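Calcium binding protein (Fasciola hepatica, PDB 5FWZ) probably binds calcium through its EF-hand part, the chain here being the dynein light chain-like domain, which assembles as a dimer. Local coordinates at residues 67-72 with 89-94. Numbering follows the deposited sequence.
With HG (mercury (II) ion), chain B.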
ATOM      1  N   GLY A  67      -8.782   2.557   8.528  1.00 34.51           N
ATOM      2  CA  GLY A  67      -8.181   3.812   8.931  1.00 34.40           C
ATOM      3  C   GLY A  67      -7.846   4.661   7.745  1.00 33.38           C
ATOM      4  O   GLY A  67      -8.419   4.499   6.678  1.00 35.26           O
ATOM      5  N   SER A  68      -6.933   5.592   7.962  1.00 34.27           N
ATOM      6  CA  SER A  68      -6.479   6.532   6.933  1.00 34.29           C
ATOM      7  C   SER A  68      -5.222   6.056   6.249  1.00 31.39           C
ATOM      8  O   SER A  68      -4.581   5.148   6.726  1.00 35.11           O
ATOM      9  CB  SER A  68      -6.217   7.868   7.588  1.00 34.21           C
ATOM     10  OG  SER A  68      -7.389   8.235   8.281  1.00 35.84           O
ATOM     11  N   TYR A  69      -4.873   6.680   5.137  1.00 28.52           N
ATOM     12  CA  TYR A  69      -3.667   6.331   4.409  1.00 28.15           C
ATOM     13  C   TYR A  69      -3.182   7.503   3.547  1.00 27.55           C
ATOM     14  O   TYR A  69      -3.962   8.353   3.125  1.00 28.45           O
ATOM     15  CB  TYR A  69      -3.897   5.060   3.539  1.00 26.91           C
ATOM     16  CG  TYR A  69      -4.705   5.343   2.306  1.00 25.88           C
ATOM     17  CD1 TYR A  69      -6.082   5.543   2.390  1.00 26.07           C
ATOM     18  CD2 TYR A  69      -4.093   5.516   1.064  1.00 24.96           C
ATOM     19  CE1 TYR A  69      -6.832   5.844   1.263  1.00 24.59           C
ATOM     20  CE2 TYR A  69      -4.843   5.836  -0.060  1.00 23.94           C
ATOM     21  CZ  TYR A  69      -6.208   6.003   0.054  1.00 23.30           C
ATOM     22  OH  TYR A  69      -6.973   6.298  -1.043  1.00 24.22           O
ATOM     23  N   TRP A  70      -1.889   7.526   3.285  1.00 27.86           N
ATOM     24  CA  TRP A  70      -1.243   8.531   2.435  1.00 30.05           C
ATOM     25  C   TRP A  70      -0.207   7.776   1.644  1.00 31.88           C
ATOM     26  O   TRP A  70       0.614   7.096   2.254  1.00 35.94           O
ATOM     27  CB  TRP A  70      -0.551   9.572   3.316  1.00 29.75           C
ATOM     28  CG  TRP A  70      -1.490  10.170   4.282  1.00 30.91           C
ATOM     29  CD1 TRP A  70      -2.235  11.281   4.088  1.00 31.20           C
ATOM     30  CD2 TRP A  70      -1.863   9.654   5.573  1.00 31.15           C
ATOM     31  NE1 TRP A  70      -3.029  11.514   5.183  1.00 32.56           N
ATOM     32  CE2 TRP A  70      -2.812  10.535   6.113  1.00 30.83           C
ATOM     33  CE3 TRP A  70      -1.463   8.552   6.331  1.00 32.05           C
ATOM     34  CZ2 TRP A  70      -3.387  10.345   7.364  1.00 32.15           C
ATOM     35  CZ3 TRP A  70      -2.015   8.375   7.597  1.00 31.28           C
ATOM     36  CH2 TRP A  70      -2.979   9.263   8.091  1.00 32.98           C
ATOM     37  N   MET A  71      -0.230   7.833   0.323  1.00 34.31           N
ATOM     38  CA  MET A  71       0.771   7.101  -0.446  1.00 36.83           C
ATOM     39  C   MET A  71       1.474   7.880  -1.550  1.00 37.24           C
ATOM     40  O   MET A  71       1.051   8.958  -1.937  1.00 38.94           O
ATOM     41  CB  MET A  71       0.167   5.812  -1.007  1.00 40.96           C
ATOM     42  CG  MET A  71      -0.797   5.954  -2.166  1.00 45.37           C
ATOM     43  SD  MET A  71      -1.340   4.330  -2.722  1.00 50.00           S
ATOM     44  CE  MET A  71      -0.073   3.811  -3.929  1.00 47.49           C
ATOM     45  N   HIS A  72       2.577   7.310  -2.024  1.00 38.06           N
ATOM     46  CA  HIS A  72       3.233   7.754  -3.228  1.00 41.87           C
ATOM     47  C   HIS A  72       3.836   6.564  -3.950  1.00 45.56           C
ATOM     48  O   HIS A  72       4.635   5.819  -3.348  1.00 45.60           O
ATOM     49  CB  HIS A  72       4.334   8.784  -2.924  1.00 43.49           C
ATOM     50  CG  HIS A  72       4.883   9.441  -4.155  1.00 46.81           C
ATOM     51  ND1 HIS A  72       4.119  10.240  -4.973  1.00 50.88           N
ATOM     52  CD2 HIS A  72       6.098   9.369  -4.738  1.00 48.34           C
ATOM     53  CE1 HIS A  72       4.848  10.654  -5.992  1.00 52.14           C
ATOM     54  NE2 HIS A  72       6.055  10.138  -5.873  1.00 51.22           N
ATOM     55  N   ILE A  89     -10.739  -0.008   3.010  1.00 29.01           N
ATOM     56  CA  ILE A  89     -10.213   0.692   1.873  1.00 27.77           C
ATOM     57  C   ILE A  89      -9.373  -0.306   1.080  1.00 27.10           C
ATOM     58  O   ILE A  89      -8.631  -1.105   1.636  1.00 27.15           O
ATOM     59  CB  ILE A  89      -9.379   1.938   2.285  1.00 27.09           C
ATOM     60  CG1 ILE A  89     -10.300   3.009   2.899  1.00 29.56           C
ATOM     61  CG2 ILE A  89      -8.561   2.478   1.100  1.00 25.83           C
ATOM     62  CD1 ILE A  89      -9.589   4.196   3.548  1.00 31.67           C
ATOM     63  N   CYS A  90      -9.468  -0.215  -0.228  1.00 26.72           N
ATOM     64  CA  CYS A  90      -8.774  -1.112  -1.126  0.50 28.06           C
ATOM     65  C   CYS A  90      -7.947  -0.303  -2.099  1.00 27.71           C
ATOM     66  O   CYS A  90      -8.478   0.573  -2.769  1.00 29.96           O
ATOM     67  CB  CYS A  90      -9.789  -1.937  -1.896  0.50 29.51           C
ATOM     68  SG  CYS A  90      -9.017  -3.196  -2.904  0.50 32.58           S
ATOM     69  N   LEU A  91      -6.651  -0.575  -2.162  1.00 27.12           N
ATOM     70  CA  LEU A  91      -5.749   0.105  -3.079  1.00 26.15           C
ATOM     71  C   LEU A  91      -5.205  -0.943  -4.044  1.00 26.15           C
ATOM     72  O   LEU A  91      -4.913  -2.080  -3.675  1.00 22.57           O
ATOM     73  CB  LEU A  91      -4.604   0.763  -2.336  1.00 25.93           C
ATOM     74  CG  LEU A  91      -4.946   1.574  -1.086  1.00 27.35           C
ATOM     75  CD1 LEU A  91      -3.666   2.126  -0.485  1.00 26.72           C
ATOM     76  CD2 LEU A  91      -5.906   2.722  -1.375  1.00 27.83           C
ATOM     77  N   ALA A  92      -5.101  -0.565  -5.300  1.00 24.56           N
ATOM     78  CA  ALA A  92      -4.534  -1.452  -6.255  1.00 24.83           C
ATOM     79  C   ALA A  92      -3.956  -0.639  -7.398  1.00 25.29           C
ATOM     80  O   ALA A  92      -4.582   0.322  -7.887  1.00 25.52           O
ATOM     81  CB  ALA A  92      -5.569  -2.464  -6.737  1.00 23.69           C
ATOM     82  N   TRP A  93      -2.746  -1.012  -7.804  1.00 24.51           N
ATOM     83  CA  TRP A  93      -2.098  -0.395  -8.935  1.00 25.59           C
ATOM     84  C   TRP A  93      -1.107  -1.349  -9.596  1.00 27.44           C
ATOM     85  O   TRP A  93      -0.656  -2.335  -9.004  1.00 27.03           O
ATOM     86  CB  TRP A  93      -1.442   0.933  -8.538  1.00 26.52           C
ATOM     87  CG  TRP A  93      -0.285   0.817  -7.596  1.00 28.98           C
ATOM     88  CD1 TRP A  93       1.043   0.868  -7.925  1.00 28.72           C
ATOM     89  CD2 TRP A  93      -0.337   0.614  -6.178  1.00 29.20           C
ATOM     90  NE1 TRP A  93       1.816   0.693  -6.808  1.00 28.41           N
ATOM     91  CE2 TRP A  93       1.004   0.543  -5.719  1.00 31.11           C
ATOM     92  CE3 TRP A  93      -1.375   0.461  -5.259  1.00 31.88           C
ATOM     93  CZ2 TRP A  93       1.333   0.345  -4.365  1.00 33.85           C
ATOM     94  CZ3 TRP A  93      -1.063   0.237  -3.913  1.00 34.50           C
ATOM     95  CH2 TRP A  93       0.285   0.194  -3.475  1.00 36.88           C
ATOM     96  N   ARG A  94      -0.819  -1.060 -10.853  1.00 30.67           N
ATOM     97  CA  ARG A  94      -0.074  -1.969 -11.701  1.00 34.28           C
ATOM     98  C   ARG A  94       1.338  -1.447 -11.904  1.00 33.02           C
ATOM     99  O   ARG A  94       1.516  -0.268 -12.211  1.00 33.86           O
ATOM    100  CB  ARG A  94      -0.771  -2.106 -13.043  1.00 36.60           C
ATOM    101  CG  ARG A  94      -0.328  -3.356 -13.792  1.00 40.82           C
ATOM    102  CD  ARG A  94       0.103  -3.041 -15.202  1.00 42.62           C
ATOM    103  NE  ARG A  94      -0.703  -3.723 -16.182  1.00 50.24           N
ATOM    104  CZ  ARG A  94      -0.690  -3.454 -17.488  1.00 50.50           C
ATOM    105  NH1 ARG A  94       0.072  -2.493 -17.998  1.00 50.40           N
ATOM    106  NH2 ARG A  94      -1.458  -4.162 -18.292  1.00 51.23           N
TER
HETATM  107 HG    HG B1189      -7.115  -4.453  -3.944  1.00 48.35          HG
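Y69 OH is hydrogen-bonded to Q82 OE1, on strand 80-85, which neighbours 88-94; this anchors the far end of a ring laid over L91 CD2. That methyl stands 3.9 Å from the centroid of the Y69 ring, 29° off its normal, a CH-pi contact displaced toward the CE2-CZ side, at the hydroxyl end: L91 CD2 is 3.5 Å from Y69 CE2. On the CE1 side I89 takes over, its CG2 reaching Y69 CE1 at 3.8 Å from an oblique direction. Y69 CG sits between the backbone N and carbonyl carbon (chi1 75°), which directs the ring across both aliphatic residues. M71 leaves its backbone the same way, runs extended through chi2, then bends at chi3 (-87°). M71 SD passes L91 CD1 at 3.9 Å, and the bend sets M71 CE almost squarely above the six-membered ring of W93, 3.5 Å from the centroid. M71 SD lies farther out above the same face, 4.6 Å from the centroid of the W93 six-membered ring, a Met-aromatic contact. F73 and F78 also meet the W93 rings.

The axes of the short segments 69-72 and 89-94 run nearly parallel and come no closer than 10.7 Å. No hydrogen bond joins them: 88-94 pairs with 60-65 and 80-85, whereas 69-72 pairs antiparallel with a strand of the second subunit, as in dynein light chain dimers, where this strand is exchanged. C90 SG lies 2.5 Å from the heavy-atom derivative's mercury ion, which C62 SG also binds; C90 takes no part in packing against 67-72. Methyl, sulfur and aromatic surfaces therefore make the contact by dispersion, with the phenol hydroxyl satisfied by Q82, consistent with side-chain packing, not backbone pairing, linking the dimer-forming strand to its own subunit's sheet.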